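Local coordinates for inactivation-no-after-potential D protein (Drosophila melanogaster, PDB 5F67) that holds a PDZ domain, the third of the INAD scaffold, that recognises the tail of the TRP channel with high specificity, at residues L35-I40 / G91-A96; A65-G70 / V100-L105. All coordinates share one frame; numbering follows the deposited sequence.

Contact 1: residues L35-I40 / G91-A96; sequences LGIMVI and GLLKRA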
ATOM      1  N   LEU A  35      -7.660  -0.197   5.346  1.00 14.47           N
ATOM      2  CA  LEU A  35      -6.312  -0.645   5.684  1.00 15.02           C
ATOM      3  C   LEU A  35      -5.589   0.470   6.432  1.00 15.08           C
ATOM      4  O   LEU A  35      -4.924   0.233   7.453  1.00 14.72           O
ATOM      5  CB  LEU A  35      -5.528  -1.018   4.420  1.00 13.78           C
ATOM      6  CG  LEU A  35      -6.126  -2.171   3.610  1.00 19.07           C
ATOM      7  CD1 LEU A  35      -5.483  -2.231   2.219  1.00 22.26           C
ATOM      8  CD2 LEU A  35      -5.937  -3.490   4.357  1.00 20.52           C
ATOM      9  N   GLY A  36      -5.743   1.694   5.930  1.00 12.85           N
ATOM     10  CA  GLY A  36      -5.148   2.855   6.563  1.00 11.93           C
ATOM     11  C   GLY A  36      -4.136   3.540   5.669  1.00 14.21           C
ATOM     12  O   GLY A  36      -3.227   4.199   6.166  1.00 14.87           O
ATOM     13  N   ILE A  37      -4.281   3.397   4.350  1.00 13.58           N
ATOM     14  CA  ILE A  37      -3.320   4.008   3.429  1.00  9.74           C
ATOM     15  C   ILE A  37      -3.995   4.809   2.332  1.00 15.48           C
ATOM     16  O   ILE A  37      -5.189   4.645   2.067  1.00 14.22           O
ATOM     17  CB  ILE A  37      -2.443   2.942   2.709  1.00 12.51           C
ATOM     18  CG1 ILE A  37      -3.330   1.946   1.940  1.00 14.69           C
ATOM     19  CG2 ILE A  37      -1.529   2.208   3.691  1.00 17.29           C
ATOM     20  CD1 ILE A  37      -2.529   0.990   1.019  1.00 15.19           C
ATOM     21  N   MET A  38      -3.212   5.684   1.701  1.00 11.44           N
ATOM     22  CA  MET A  38      -3.567   6.261   0.409  1.00 10.43           C
ATOM     23  C   MET A  38      -2.392   6.017  -0.518  1.00 12.23           C
ATOM     24  O   MET A  38      -1.263   5.800  -0.055  1.00 16.01           O
ATOM     25  CB  MET A  38      -3.844   7.762   0.531  1.00 14.47           C
ATOM     26  CG  MET A  38      -5.106   8.060   1.295  1.00 16.69           C
ATOM     27  SD  MET A  38      -5.223   9.800   1.674  1.00 26.18           S
ATOM     28  CE  MET A  38      -6.727   9.754   2.637  1.00 20.53           C
ATOM     29  N   VAL A  39      -2.637   6.029  -1.826  1.00 10.45           N
ATOM     30  CA  VAL A  39      -1.558   5.819  -2.769  1.00 10.14           C
ATOM     31  C   VAL A  39      -1.611   6.878  -3.849  1.00 10.71           C
ATOM     32  O   VAL A  39      -2.623   7.575  -4.011  1.00 12.51           O
ATOM     33  CB  VAL A  39      -1.596   4.407  -3.424  1.00 12.99           C
ATOM     34  CG1 VAL A  39      -1.496   3.307  -2.352  1.00 12.86           C
ATOM     35  CG2 VAL A  39      -2.880   4.221  -4.240  1.00 14.20           C
ATOM     36  N   ILE A  40      -0.497   7.009  -4.558  1.00 10.71           N
ATOM     37  CA  ILE A  40      -0.438   7.849  -5.746  1.00 13.91           C
ATOM     38  C   ILE A  40       0.284   7.070  -6.828  1.00 17.77           C
ATOM     39  O   ILE A  40       0.996   6.089  -6.548  1.00 14.05           O
ATOM     40  CB  ILE A  40       0.306   9.181  -5.478  1.00 14.32           C
ATOM     41  CG1 ILE A  40       1.699   8.928  -4.911  1.00 18.45           C
ATOM     42  CG2 ILE A  40      -0.494  10.075  -4.542  1.00 14.95           C
ATOM     43  CD1 ILE A  40       2.586  10.164  -4.939  1.00 34.62           C
ATOM     44  N   GLY A  91      -8.442   0.117  -7.177  1.00 12.96           N
ATOM     45  CA  GLY A  91      -9.513  -0.861  -7.289  1.00 14.90           C
ATOM     46  C   GLY A  91      -9.181  -2.150  -6.550  1.00 15.04           C
ATOM     47  O   GLY A  91     -10.021  -2.706  -5.846  1.00 15.79           O
ATOM     48  N   LEU A  92      -7.946  -2.628  -6.702  1.00 14.14           N
ATOM     49  CA  LEU A  92      -7.525  -3.842  -6.016  1.00 11.82           C
ATOM     50  C   LEU A  92      -7.571  -3.640  -4.509  1.00 10.15           C
ATOM     51  O   LEU A  92      -8.033  -4.509  -3.773  1.00 13.47           O
ATOM     52  CB  LEU A  92      -6.107  -4.233  -6.449  1.00 10.25           C
ATOM     53  CG  LEU A  92      -5.951  -4.733  -7.892  1.00 15.75           C
ATOM     54  CD1 LEU A  92      -4.476  -4.758  -8.294  1.00 18.65           C
ATOM     55  CD2 LEU A  92      -6.553  -6.123  -8.046  1.00 19.95           C
ATOM     56  N   LEU A  93      -7.097  -2.488  -4.044  1.00 12.08           N
ATOM     57  CA  LEU A  93      -7.068  -2.227  -2.603  1.00 12.94           C
ATOM     58  C   LEU A  93      -8.473  -2.112  -2.027  1.00 17.23           C
ATOM     59  O   LEU A  93      -8.752  -2.633  -0.943  1.00 14.22           O
ATOM     60  CB  LEU A  93      -6.244  -0.972  -2.296  1.00 10.23           C
ATOM     61  CG  LEU A  93      -4.755  -1.131  -2.582  1.00 12.95           C
ATOM     62  CD1 LEU A  93      -4.107   0.242  -2.663  1.00 12.94           C
ATOM     63  CD2 LEU A  93      -4.111  -2.009  -1.496  1.00 13.51           C
ATOM     64  N   LYS A  94      -9.372  -1.462  -2.764  1.00 10.23           N
ATOM     65  CA  LYS A  94     -10.747  -1.298  -2.300  1.00 10.41           C
ATOM     66  C   LYS A  94     -11.518  -2.610  -2.254  1.00 17.04           C
ATOM     67  O   LYS A  94     -12.293  -2.835  -1.331  1.00 17.82           O
ATOM     68  CB  LYS A  94     -11.486  -0.288  -3.176  1.00 15.00           C
ATOM     69  CG  LYS A  94     -10.933   1.115  -3.061  1.00 23.76           C
ATOM     70  CD  LYS A  94     -11.490   2.015  -4.161  1.00 38.06           C
ATOM     71  CE  LYS A  94     -12.870   2.540  -3.811  1.00 55.21           C
ATOM     72  NZ  LYS A  94     -12.810   3.895  -3.198  1.00 58.77           N
ATOM     73  N   ARG A  95     -11.291  -3.483  -3.233  1.00 12.66           N
ATOM     74  CA  ARG A  95     -12.051  -4.738  -3.312  1.00 15.42           C
ATOM     75  C   ARG A  95     -11.590  -5.814  -2.335  1.00 17.75           C
ATOM     76  O   ARG A  95     -12.374  -6.684  -1.958  1.00 18.16           O
ATOM     77  CB  ARG A  95     -12.021  -5.308  -4.731  1.00 27.11           C
ATOM     78  CG  ARG A  95     -12.784  -4.450  -5.730  1.00 37.28           C
ATOM     79  CD  ARG A  95     -13.030  -5.193  -7.034  1.00 32.91           C
ATOM     80  NE  ARG A  95     -11.777  -5.568  -7.677  1.00 26.80           N
ATOM     81  CZ  ARG A  95     -11.089  -4.768  -8.485  1.00 28.96           C
ATOM     82  NH1 ARG A  95     -11.537  -3.544  -8.751  1.00 24.90           N
ATOM     83  NH2 ARG A  95      -9.957  -5.191  -9.029  1.00 24.58           N
ATOM     84  N   ALA A  96     -10.323  -5.762  -1.942  1.00 15.82           N
ATOM     85  CA  ALA A  96      -9.750  -6.779  -1.060  1.00 17.23           C
ATOM     86  C   ALA A  96     -10.424  -6.757   0.304  1.00 23.41           C
ATOM     87  O   ALA A  96     -10.702  -5.686   0.846  1.00 19.03           O
ATOM     88  CB  ALA A  96      -8.242  -6.564  -0.920  1.00 19.49           C
TER

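Contact 2: residues A65-G70 / V100-L105; sequences AGVKVG and VTMILL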
ATOM      1  N   ALA A  65       1.475  -2.452  11.007  1.00 14.11           N
ATOM      2  CA  ALA A  65       2.209  -3.485  10.267  1.00 15.25           C
ATOM      3  C   ALA A  65       3.516  -2.987   9.673  1.00 18.06           C
ATOM      4  O   ALA A  65       4.260  -3.755   9.056  1.00 19.58           O
ATOM      5  CB  ALA A  65       1.339  -4.067   9.163  1.00 17.84           C
ATOM      6  N   GLY A  66       3.798  -1.701   9.831  1.00 18.48           N
ATOM      7  CA  GLY A  66       5.064  -1.171   9.354  1.00 14.66           C
ATOM      8  C   GLY A  66       5.058  -0.671   7.919  1.00 16.71           C
ATOM      9  O   GLY A  66       6.124  -0.524   7.316  1.00 18.00           O
ATOM     10  N   VAL A  67       3.878  -0.405   7.364  1.00 14.60           N
ATOM     11  CA  VAL A  67       3.805   0.259   6.058  1.00 14.25           C
ATOM     12  C   VAL A  67       4.336   1.676   6.264  1.00 13.75           C
ATOM     13  O   VAL A  67       4.004   2.312   7.275  1.00 16.19           O
ATOM     14  CB  VAL A  67       2.353   0.323   5.556  1.00 11.86           C
ATOM     15  CG1 VAL A  67       2.262   1.053   4.201  1.00 13.01           C
ATOM     16  CG2 VAL A  67       1.769  -1.089   5.466  1.00 14.12           C
ATOM     17  N   LYS A  68       5.171   2.164   5.341  1.00 12.81           N
ATOM     18  CA  LYS A  68       5.710   3.519   5.456  1.00 15.79           C
ATOM     19  C   LYS A  68       5.304   4.365   4.265  1.00 17.91           C
ATOM     20  O   LYS A  68       5.208   3.856   3.138  1.00 16.36           O
ATOM     21  CB  LYS A  68       7.243   3.503   5.527  1.00 15.13           C
ATOM     22  CG  LYS A  68       7.807   2.642   6.637  1.00 21.44           C
ATOM     23  CD  LYS A  68       7.225   3.016   7.988  1.00 39.60           C
ATOM     24  CE  LYS A  68       7.815   2.132   9.084  1.00 64.34           C
ATOM     25  NZ  LYS A  68       6.996   2.150  10.327  1.00 71.21           N
ATOM     26  N   VAL A  69       5.063   5.651   4.516  1.00 15.07           N
ATOM     27  CA  VAL A  69       4.851   6.601   3.427  1.00 13.21           C
ATOM     28  C   VAL A  69       6.084   6.582   2.532  1.00 15.31           C
ATOM     29  O   VAL A  69       7.219   6.609   3.026  1.00 17.19           O
ATOM     30  CB  VAL A  69       4.591   8.032   3.954  1.00 18.21           C
ATOM     31  CG1 VAL A  69       4.514   9.036   2.806  1.00 17.30           C
ATOM     32  CG2 VAL A  69       3.300   8.070   4.786  1.00 18.75           C
ATOM     33  N   GLY A  70       5.861   6.517   1.219  1.00 15.69           N
ATOM     34  CA  GLY A  70       6.957   6.458   0.265  1.00 15.19           C
ATOM     35  C   GLY A  70       7.258   5.049  -0.224  1.00 17.92           C
ATOM     36  O   GLY A  70       7.969   4.882  -1.218  1.00 18.08           O
ATOM     37  N   VAL A 100      -5.155  -8.536   3.976  1.00  9.26           N
ATOM     38  CA  VAL A 100      -4.690  -8.163   2.650  1.00  9.94           C
ATOM     39  C   VAL A 100      -3.176  -8.242   2.644  1.00 14.42           C
ATOM     40  O   VAL A 100      -2.507  -7.624   3.478  1.00 14.11           O
ATOM     41  CB  VAL A 100      -5.151  -6.739   2.275  1.00 10.76           C
ATOM     42  CG1 VAL A 100      -4.726  -6.395   0.834  1.00 12.83           C
ATOM     43  CG2 VAL A 100      -6.668  -6.611   2.429  1.00 11.75           C
ATOM     44  N   THR A 101      -2.646  -9.041   1.724  1.00 10.96           N
ATOM     45  CA  THR A 101      -1.213  -9.239   1.602  1.00 10.21           C
ATOM     46  C   THR A 101      -0.691  -8.143   0.687  1.00 19.14           C
ATOM     47  O   THR A 101      -1.198  -7.961  -0.425  1.00 19.82           O
ATOM     48  CB  THR A 101      -0.905 -10.581   0.936  1.00 13.16           C
ATOM     49  OG1 THR A 101      -1.509 -11.642   1.684  1.00 15.92           O
ATOM     50  CG2 THR A 101       0.615 -10.807   0.848  1.00 20.01           C
ATOM     51  N   MET A 102       0.309  -7.398   1.141  1.00 11.82           N
ATOM     52  CA  MET A 102       0.919  -6.411   0.266  1.00  8.93           C
ATOM     53  C   MET A 102       2.423  -6.635   0.217  1.00 11.31           C
ATOM     54  O   MET A 102       3.042  -6.942   1.233  1.00 13.52           O
ATOM     55  CB  MET A 102       0.621  -4.999   0.767  1.00 14.26           C
ATOM     56  CG  MET A 102      -0.864  -4.638   0.692  1.00 17.78           C
ATOM     57  SD  MET A 102      -1.160  -2.911   1.116  1.00 24.52           S
ATOM     58  CE  MET A 102      -0.975  -2.948   2.900  1.00 23.26           C
ATOM     59  N   ILE A 103       3.001  -6.489  -0.971  1.00  9.76           N
ATOM     60  CA  ILE A 103       4.444  -6.538  -1.087  1.00  9.11           C
ATOM     61  C   ILE A 103       4.880  -5.103  -1.251  1.00 13.97           C
ATOM     62  O   ILE A 103       4.405  -4.393  -2.148  1.00 13.85           O
ATOM     63  CB  ILE A 103       4.908  -7.352  -2.304  1.00  8.99           C
ATOM     64  CG1 ILE A 103       4.512  -8.823  -2.122  1.00 12.36           C
ATOM     65  CG2 ILE A 103       6.419  -7.257  -2.447  1.00 10.18           C
ATOM     66  CD1 ILE A 103       4.881  -9.706  -3.299  1.00 15.17           C
ATOM     67  N   LEU A 104       5.776  -4.675  -0.370  1.00 11.67           N
ATOM     68  CA  LEU A 104       6.188  -3.279  -0.306  1.00 12.29           C
ATOM     69  C   LEU A 104       7.696  -3.161  -0.388  1.00 17.21           C
ATOM     70  O   LEU A 104       8.418  -4.029   0.086  1.00 14.03           O
ATOM     71  CB  LEU A 104       5.724  -2.668   1.018  1.00 10.82           C
ATOM     72  CG  LEU A 104       4.216  -2.527   1.235  1.00 17.78           C
ATOM     73  CD1 LEU A 104       3.920  -2.194   2.700  1.00 17.74           C
ATOM     74  CD2 LEU A 104       3.622  -1.468   0.302  1.00 17.65           C
ATOM     75  N   LEU A 105       8.175  -2.062  -0.959  1.00 11.43           N
ATOM     76  CA  LEU A 105       9.613  -1.811  -1.025  1.00 15.79           C
ATOM     77  C   LEU A 105       9.910  -0.437  -0.439  1.00 19.22           C
ATOM     78  O   LEU A 105       9.435   0.587  -0.950  1.00 16.35           O
ATOM     79  CB  LEU A 105      10.107  -1.871  -2.475  1.00 12.81           C
ATOM     80  CG  LEU A 105      11.580  -1.504  -2.694  1.00 12.87           C
ATOM     81  CD1 LEU A 105      12.517  -2.539  -2.068  1.00 15.04           C
ATOM     82  CD2 LEU A 105      11.870  -1.370  -4.173  1.00 15.69           C
TER

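Contact 1: residues L35-I40 / G91-A96
Leu35, Ile37 and Val39 close the floor of the peptide-binding groove of this PDZ domain against Leu93, where strand 37-44, with the loop Leu35-Gly36 leading into it, faces the last turns of helix 86-95. All three converge on that one leucine of the helix, and the whole contact is buried and apolar. The two methyls of Leu93 divide the work. Leu93 CD2 meets Leu35 CD1 at 4.0 Å, the two side chains crossing at about a right angle. The other methyl serves the strand itself: Ile37 CD1 lies 4.1 Å from Leu93 CD1, and these side chains also cross at about a right angle, whereas Val39 meets Leu93 tip to tip. A forked leucine suits this place, since its two ends can touch three separate branched side chains. Ile37 and Val39, two residues apart, both turn their side chains inward; being beta-branched, they suit an extended strand and fill the core close to it. Met38 between them points away from the helix and packs on the backbone of the bound peptide.

Gly36 has backbone angles (phi 117°) that would press a CB against the carbonyl O of Leu35, so glycine fits the bend before the strand. Leu35, Gly36 and Ile37 also make backbone hydrogen bonds to the peptide, as expected of the carboxylate-binding loop and strand edge of PDZ domains, while Ile37 and Leu93 pack on its apolar side chains. Leu35, Ile37 and Leu93 thus take part both in this contact and in binding the peptide. CG1 of Val39 stands anti to its own carbonyl carbon, chi1 -59°, and this places the methyl 4.0 Å from CD1 of Leu93.

Contact 2: residues A65-G70 / V100-L105
Apolar packing carries this contact: Val67, in the loop after helix 61-64, lies over Met102 and Leu104 on one face of strand 99-105. CD1 of Leu104 fits against the fork of Val67, 3.7 Å from CG2 and 3.9 Å from CG1, and the two side chains cross at about a right angle. CG2 of Val67 also meets CE of Met102 at 4.2 Å; a bend in the methionine chain at its last torsion (chi3 -76°) turns this methyl toward the loop. The compact valine offers two methyls close to the backbone, while the longer leucine and methionine span the distance from the strand.

The loop also has polar and backbone bonds of its own. Gly66 closes helix 61-64 with a Schellman motif, and its positive phi suits glycine. Its carbonyl O accepts a hydrogen bond from Arg25 NH2, and Lys68 N is bonded to Asp71 OD2.

Strand 99-105 lies between strands 25-30 and 72-76 of its antiparallel sheet: Met102 touches Val27 and Val29 on one neighbour, Leu104 touches Leu73 on the other, and the loop after helix 61-64 covers these two residues.

Both contacts belong to one PDZ domain, their centres about 11 Å apart, and their segments alternate along the chain: 35-40, 65-70, 91-96, 100-105. Helix 86-95 of contact 1 is followed in the chain, after a short turn, by strand 99-105 of contact 2. The two share one apolar core, in which Met102 SD lies 4.0 Å from Leu93 CD2, Ile37 CG2 is 4.0 Å from Val67 CG1, and Leu35 CD2 is 3.7 Å from Val100 CG2. Contact 1 lies at the groove, where Ile37 and Leu93 also pack on the bound peptide, and contact 2 continues the core to the four-stranded sheet, so the groove is built directly upon the domain's interior.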